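Local atomic coordinates of aphrodisin (Mesocricetus auratus, PDB entry 1E5P), a protein that acts as an aphrodisiac pheromone that elicits copulatory behaviour in male hamsters and, as a lipocalin, is linked to binding of odorants and small molecules. Residues A[116-119]-A[120-124]; A[123-126]-A[127-131]. All coordinates share one frame; numbering follows the deposited sequence. Where two conformers were deposited one is given.

Contact 1. Residues A[116-119]-A[120-124]; sequences NALT and PEENE
With chi1 at 61°, Thr119 holds OG1 between its own backbone N and carbonyl carbon, facing the first turn of the helix, while Glu122 sets CG beside its backbone N and runs an extended chain back over the threonine. Two reciprocal bonds result. Glu122 N donates to Thr119 OG1 at 3.2 Å. Thr119 N donates in turn to Glu122 OE1 at 2.9 Å, nearly straight at 170°. Thr119 N reaches OE1 on its anti side, 34° out of the carboxylate plane. The two side chains cross at a slant, and methyl CG2 of Thr119 also rests against the carboxylate, 3.6 Å from Glu122 OE1. A water fills out the grip on this oxygen: it donates to Glu122 OE1 at 2.9 Å and to Ala117 O at 2.6 Å, tying the preceding loop to the cap. The helix proper opens with Asn123 N bonding Thr119 O at 2.8 Å. Leu118 turns toward the helix, its CD1 3.6 Å from Asn123 OD1. Asp90 brings a second carboxylate close to Glu122 OE2, which may favour protonation of one of the pair, and Lys91 offers OE1 a long, weak ion pair. Thr119 as N-cap and Glu122 three residues on define a capping box, here starting the helix 120-132 of the lipocalin fold.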
ATOM      1  N   ASN A 116       1.871   5.321 -14.194  1.00 32.82           N
ATOM      2  CA  ASN A 116       3.240   5.717 -14.515  1.00 32.56           C
ATOM      3  C   ASN A 116       4.179   5.623 -13.319  1.00 31.00           C
ATOM      4  O   ASN A 116       3.772   5.662 -12.168  1.00 29.23           O
ATOM      5  CB  ASN A 116       3.230   7.169 -15.010  1.00 34.71           C
ATOM      6  CG  ASN A 116       2.594   7.331 -16.380  1.00 35.19           C
ATOM      7  OD1 ASN A 116       2.840   6.506 -17.268  0.50 35.34           O
ATOM      8  ND2 ASN A 116       1.786   8.366 -16.540  0.50 33.94           N
ATOM      9  N   ALA A 117       5.463   5.494 -13.664  1.00 30.61           N
ATOM     10  CA  ALA A 117       6.528   5.539 -12.658  1.00 29.80           C
ATOM     11  C   ALA A 117       6.501   6.926 -12.012  1.00 28.38           C
ATOM     12  O   ALA A 117       5.980   7.893 -12.560  1.00 28.82           O
ATOM     13  CB  ALA A 117       7.882   5.341 -13.333  1.00 30.58           C
ATOM     14  N   LEU A 118       7.061   7.050 -10.824  1.00 27.82           N
ATOM     15  CA  LEU A 118       7.102   8.301 -10.098  1.00 27.63           C
ATOM     16  C   LEU A 118       7.979   9.340 -10.817  1.00 28.29           C
ATOM     17  O   LEU A 118       8.997   8.939 -11.381  1.00 29.03           O
ATOM     18  CB  LEU A 118       7.740   8.070  -8.719  1.00 27.52           C
ATOM     19  CG  LEU A 118       6.972   7.228  -7.711  1.00 30.00           C
ATOM     20  CD1 LEU A 118       7.380   7.617  -6.282  1.00 31.41           C
ATOM     21  CD2 LEU A 118       5.469   7.325  -7.872  1.00 30.80           C
ATOM     22  N   THR A 119       7.567  10.583 -10.766  1.00 28.74           N
ATOM     23  CA  THR A 119       8.414  11.654 -11.346  1.00 30.03           C
ATOM     24  C   THR A 119       9.492  11.968 -10.327  1.00 30.02           C
ATOM     25  O   THR A 119       9.458  11.536  -9.165  1.00 29.69           O
ATOM     26  CB  THR A 119       7.582  12.927 -11.557  1.00 30.96           C
ATOM     27  OG1 THR A 119       7.089  13.361 -10.286  1.00 30.14           O
ATOM     28  CG2 THR A 119       6.410  12.679 -12.488  1.00 32.40           C
ATOM     29  N   PRO A 120      10.457  12.803 -10.719  1.00 30.34           N
ATOM     30  CA  PRO A 120      11.519  13.177  -9.790  1.00 29.55           C
ATOM     31  C   PRO A 120      10.960  13.822  -8.545  1.00 27.80           C
ATOM     32  O   PRO A 120      11.433  13.536  -7.427  1.00 27.46           O
ATOM     33  CB  PRO A 120      12.385  14.101 -10.641  1.00 29.94           C
ATOM     34  CG  PRO A 120      12.276  13.488 -12.008  1.00 30.34           C
ATOM     35  CD  PRO A 120      10.799  13.121 -12.125  1.00 30.60           C
ATOM     36  N   GLU A 121       9.947  14.686  -8.657  1.00 25.82           N
ATOM     37  CA  GLU A 121       9.379  15.332  -7.481  1.00 25.73           C
ATOM     38  C   GLU A 121       8.643  14.319  -6.595  1.00 25.71           C
ATOM     39  O   GLU A 121       8.713  14.395  -5.366  1.00 24.43           O
ATOM     40  CB  GLU A 121       8.441  16.491  -7.826  1.00 25.71           C
ATOM     41  CG  GLU A 121       9.186  17.720  -8.334  1.00 26.46           C
ATOM     42  CD  GLU A 121       8.334  18.922  -8.628  1.00 28.17           C
ATOM     43  OE1 GLU A 121       7.110  18.897  -8.454  0.50 25.58           O
ATOM     44  OE2 GLU A 121       8.959  19.963  -9.025  0.50 28.38           O
ATOM     45  N   GLU A 122       7.915  13.403  -7.223  1.00 26.43           N
ATOM     46  CA  GLU A 122       7.238  12.343  -6.435  1.00 25.61           C
ATOM     47  C   GLU A 122       8.241  11.484  -5.710  1.00 25.41           C
ATOM     48  O   GLU A 122       8.037  11.078  -4.562  1.00 24.96           O
ATOM     49  CB  GLU A 122       6.342  11.557  -7.391  1.00 25.73           C
ATOM     50  CG  GLU A 122       5.106  12.374  -7.771  1.00 26.52           C
ATOM     51  CD  GLU A 122       4.399  11.873  -9.000  1.00 29.19           C
ATOM     52  OE1 GLU A 122       4.911  10.953  -9.685  1.00 27.16           O
ATOM     53  OE2 GLU A 122       3.307  12.416  -9.287  1.00 32.40           O
ATOM     54  N   ASN A 123       9.377  11.163  -6.372  1.00 26.32           N
ATOM     55  CA  ASN A 123      10.426  10.415  -5.673  1.00 25.94           C
ATOM     56  C   ASN A 123      10.967  11.208  -4.498  1.00 25.92           C
ATOM     57  O   ASN A 123      11.262  10.663  -3.430  1.00 25.77           O
ATOM     58  CB  ASN A 123      11.572  10.040  -6.625  1.00 26.93           C
ATOM     59  CG  ASN A 123      11.288   8.768  -7.394  0.50 27.01           C
ATOM     60  OD1 ASN A 123      10.900   7.759  -6.795  0.50 26.71           O
ATOM     61  ND2 ASN A 123      11.477   8.818  -8.707  0.50 28.17           N
ATOM     62  N   GLU A 124      11.147  12.532  -4.622  1.00 25.66           N
ATOM     63  CA  GLU A 124      11.627  13.340  -3.504  1.00 24.95           C
ATOM     64  C   GLU A 124      10.642  13.276  -2.343  1.00 23.61           C
ATOM     65  O   GLU A 124      11.043  13.131  -1.185  1.00 24.40           O
ATOM     66  CB  GLU A 124      11.830  14.806  -3.937  1.00 26.77           C
ATOM     67  CG  GLU A 124      12.193  15.743  -2.797  1.00 28.70           C
ATOM     68  CD  GLU A 124      13.545  15.427  -2.181  1.00 31.86           C
ATOM     69  OE1 GLU A 124      14.333  14.690  -2.786  1.00 32.32           O
ATOM     70  OE2 GLU A 124      13.820  15.918  -1.066  1.00 35.79           O
TER
HETATM   71  O   HOH W   1       4.050   9.586 -12.122  1.00 40.92           O

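Contact 2. Residues A[123-126]-A[127-131]; sequences NEIL and VQFAH
Ala130 N donates to Leu126 O at 2.8 Å, the shortest of four successive backbone bonds that join 123-126 to 127-131. Val127 N meets Asn123 O at 2.9 Å, and Gln128 N to Glu124 O and Phe129 N to Ile125 O complete the set. In each, the donor stands somewhat off the carbonyl plane, by 16° for Ala130 and 22° for Phe129, and the i to i+4 spacing is that of an alpha-helix. The side chains follow the same spacing. Ile125 and Phe129 lie alongside each other and point the same way; with CG2 anti to its backbone N, Ile125 sends this methyl along the helix to Phe129 CE2 at 3.4 Å and CD2 at 3.7 Å. The ring also comes close to the backbone, its CD2 3.3 Å from Ile125 O, at an oblique angle. Beyond the helix it meets Leu85 and Tyr86 of strand 79-87 and Ile109 of strand 105-113. Replacing Phe129 by alanine would probably leave the Ile125 methyl without its Phe129 partner and open a gap between helix and barrel at Leu85 and Ile109. Next to Ile125, buried Leu126 packs on Ile109 and Val111, whereas Val127 keeps CG2 over the preceding turn, 3.5 Å from Asn123 O. Ile125, which also touches Tyr86, Leu126 and Phe129 thus face the strands. Glu124 and Gln128 occupy exposed positions, Glu124 OE2 lying 3.6 Å from Gln128 CG with the carboxylate and amide planes 43° apart. An amphipathic helix lying against the outer wall of the beta-barrel in this way is characteristic of lipocalins.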
ATOM      1  N   ASN A 123       9.377  11.163  -6.372  1.00 26.32           N
ATOM      2  CA  ASN A 123      10.426  10.415  -5.673  1.00 25.94           C
ATOM      3  C   ASN A 123      10.967  11.208  -4.498  1.00 25.92           C
ATOM      4  O   ASN A 123      11.262  10.663  -3.430  1.00 25.77           O
ATOM      5  CB  ASN A 123      11.572  10.040  -6.625  1.00 26.93           C
ATOM      6  CG  ASN A 123      11.288   8.768  -7.394  0.50 27.01           C
ATOM      7  OD1 ASN A 123      10.900   7.759  -6.795  0.50 26.71           O
ATOM      8  ND2 ASN A 123      11.477   8.818  -8.707  0.50 28.17           N
ATOM      9  N   GLU A 124      11.147  12.532  -4.622  1.00 25.66           N
ATOM     10  CA  GLU A 124      11.627  13.340  -3.504  1.00 24.95           C
ATOM     11  C   GLU A 124      10.642  13.276  -2.343  1.00 23.61           C
ATOM     12  O   GLU A 124      11.043  13.131  -1.185  1.00 24.40           O
ATOM     13  CB  GLU A 124      11.830  14.806  -3.937  1.00 26.77           C
ATOM     14  CG  GLU A 124      12.193  15.743  -2.797  1.00 28.70           C
ATOM     15  CD  GLU A 124      13.545  15.427  -2.181  1.00 31.86           C
ATOM     16  OE1 GLU A 124      14.333  14.690  -2.786  1.00 32.32           O
ATOM     17  OE2 GLU A 124      13.820  15.918  -1.066  1.00 35.79           O
ATOM     18  N   ILE A 125       9.343  13.375  -2.621  1.00 23.20           N
ATOM     19  CA  ILE A 125       8.328  13.270  -1.559  1.00 22.72           C
ATOM     20  C   ILE A 125       8.438  11.911  -0.860  1.00 21.75           C
ATOM     21  O   ILE A 125       8.359  11.812   0.350  1.00 21.90           O
ATOM     22  CB  ILE A 125       6.910  13.454  -2.130  1.00 23.12           C
ATOM     23  CG1 ILE A 125       6.741  14.921  -2.568  1.00 22.94           C
ATOM     24  CG2 ILE A 125       5.865  13.089  -1.087  1.00 23.77           C
ATOM     25  CD1 ILE A 125       5.422  15.228  -3.251  1.00 24.36           C
ATOM     26  N   LEU A 126       8.611  10.856  -1.636  1.00 22.70           N
ATOM     27  CA  LEU A 126       8.756   9.512  -1.066  1.00 22.69           C
ATOM     28  C   LEU A 126       9.983   9.422  -0.154  1.00 23.11           C
ATOM     29  O   LEU A 126       9.914   8.847   0.932  1.00 22.76           O
ATOM     30  CB  LEU A 126       8.890   8.507  -2.209  1.00 23.48           C
ATOM     31  CG  LEU A 126       9.206   7.054  -1.780  1.00 24.56           C
ATOM     32  CD1 LEU A 126       8.104   6.519  -0.886  1.00 26.22           C
ATOM     33  CD2 LEU A 126       9.393   6.224  -3.040  1.00 25.96           C
ATOM     34  N   VAL A 127      11.110   9.953  -0.627  1.00 23.78           N
ATOM     35  CA  VAL A 127      12.337   9.942   0.188  1.00 26.11           C
ATOM     36  C   VAL A 127      12.131  10.704   1.474  1.00 25.77           C
ATOM     37  O   VAL A 127      12.562  10.196   2.527  1.00 27.93           O
ATOM     38  CB  VAL A 127      13.525  10.478  -0.634  1.00 29.38           C
ATOM     39  CG1 VAL A 127      14.686  10.914   0.240  1.00 30.75           C
ATOM     40  CG2 VAL A 127      13.962   9.383  -1.606  1.00 31.35           C
ATOM     41  N   GLN A 128      11.465  11.861   1.450  1.00 26.46           N
ATOM     42  CA  GLN A 128      11.216  12.642   2.656  1.00 26.25           C
ATOM     43  C   GLN A 128      10.381  11.812   3.624  1.00 26.80           C
ATOM     44  O   GLN A 128      10.659  11.714   4.830  1.00 26.31           O
ATOM     45  CB  GLN A 128      10.615  14.017   2.336  1.00 28.20           C
ATOM     46  CG  GLN A 128      11.556  14.960   1.591  1.00 29.66           C
ATOM     47  CD  GLN A 128      11.150  16.420   1.588  1.00 32.13           C
ATOM     48  OE1 GLN A 128      11.721  17.277   2.266  0.50 31.23           O
ATOM     49  NE2 GLN A 128      10.132  16.751   0.788  0.60 32.60           N
ATOM     50  N   PHE A 129       9.374  11.084   3.099  1.00 25.77           N
ATOM     51  CA  PHE A 129       8.551  10.229   3.959  1.00 25.59           C
ATOM     52  C   PHE A 129       9.341   9.059   4.531  1.00 25.56           C
ATOM     53  O   PHE A 129       9.203   8.721   5.708  1.00 26.04           O
ATOM     54  CB  PHE A 129       7.320   9.729   3.204  1.00 24.95           C
ATOM     55  CG  PHE A 129       6.216  10.744   3.047  1.00 24.30           C
ATOM     56  CD1 PHE A 129       5.845  11.538   4.113  1.00 25.11           C
ATOM     57  CD2 PHE A 129       5.529  10.878   1.851  1.00 24.50           C
ATOM     58  CE1 PHE A 129       4.830  12.473   4.001  1.00 25.52           C
ATOM     59  CE2 PHE A 129       4.500  11.804   1.735  1.00 22.79           C
ATOM     60  CZ  PHE A 129       4.158  12.594   2.799  1.00 23.21           C
ATOM     61  N   ALA A 130      10.186   8.440   3.714  1.00 25.88           N
ATOM     62  CA  ALA A 130      11.012   7.316   4.169  1.00 26.65           C
ATOM     63  C   ALA A 130      11.907   7.812   5.300  1.00 27.79           C
ATOM     64  O   ALA A 130      12.034   7.141   6.311  1.00 28.82           O
ATOM     65  CB  ALA A 130      11.817   6.727   3.029  1.00 26.45           C
ATOM     66  N   HIS A 131      12.502   9.001   5.146  1.00 29.02           N
ATOM     67  CA  HIS A 131      13.338   9.503   6.246  1.00 31.70           C
ATOM     68  C   HIS A 131      12.518   9.678   7.516  1.00 32.23           C
ATOM     69  O   HIS A 131      12.872   9.220   8.607  1.00 33.42           O
ATOM     70  CB  HIS A 131      13.970  10.836   5.850  1.00 35.48           C
ATOM     71  CG  HIS A 131      14.946  10.723   4.721  1.00 38.69           C
ATOM     72  ND1 HIS A 131      15.784   9.647   4.575  1.00 40.96           N
ATOM     73  CD2 HIS A 131      15.223  11.561   3.692  1.00 40.75           C
ATOM     74  CE1 HIS A 131      16.534   9.808   3.498  1.00 41.71           C
ATOM     75  NE2 HIS A 131      16.217  10.963   2.945  1.00 42.34           N
TER

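Both contacts belong to helix 120-132 and share Asn123 and Glu124, their centres about 10 Å apart. Contact 1 is a surface feature, with no buried residue among those that touch; its chemistry is mainly polar, with side chain-to-backbone bonds, one main-chain bond and a bridging water where the loop after strand 105-113 turns into the helix. Contact 2 lies further along, partly buried, where main-chain bonding runs uninterrupted and side chains instead supply apolar packing on strands 79-87 and 105-113. The two meet through Leu118 CD1 and Leu126 CD2, 4.1 Å apart, which is consistent with Leu118 continuing the apolar side toward the start of the helix.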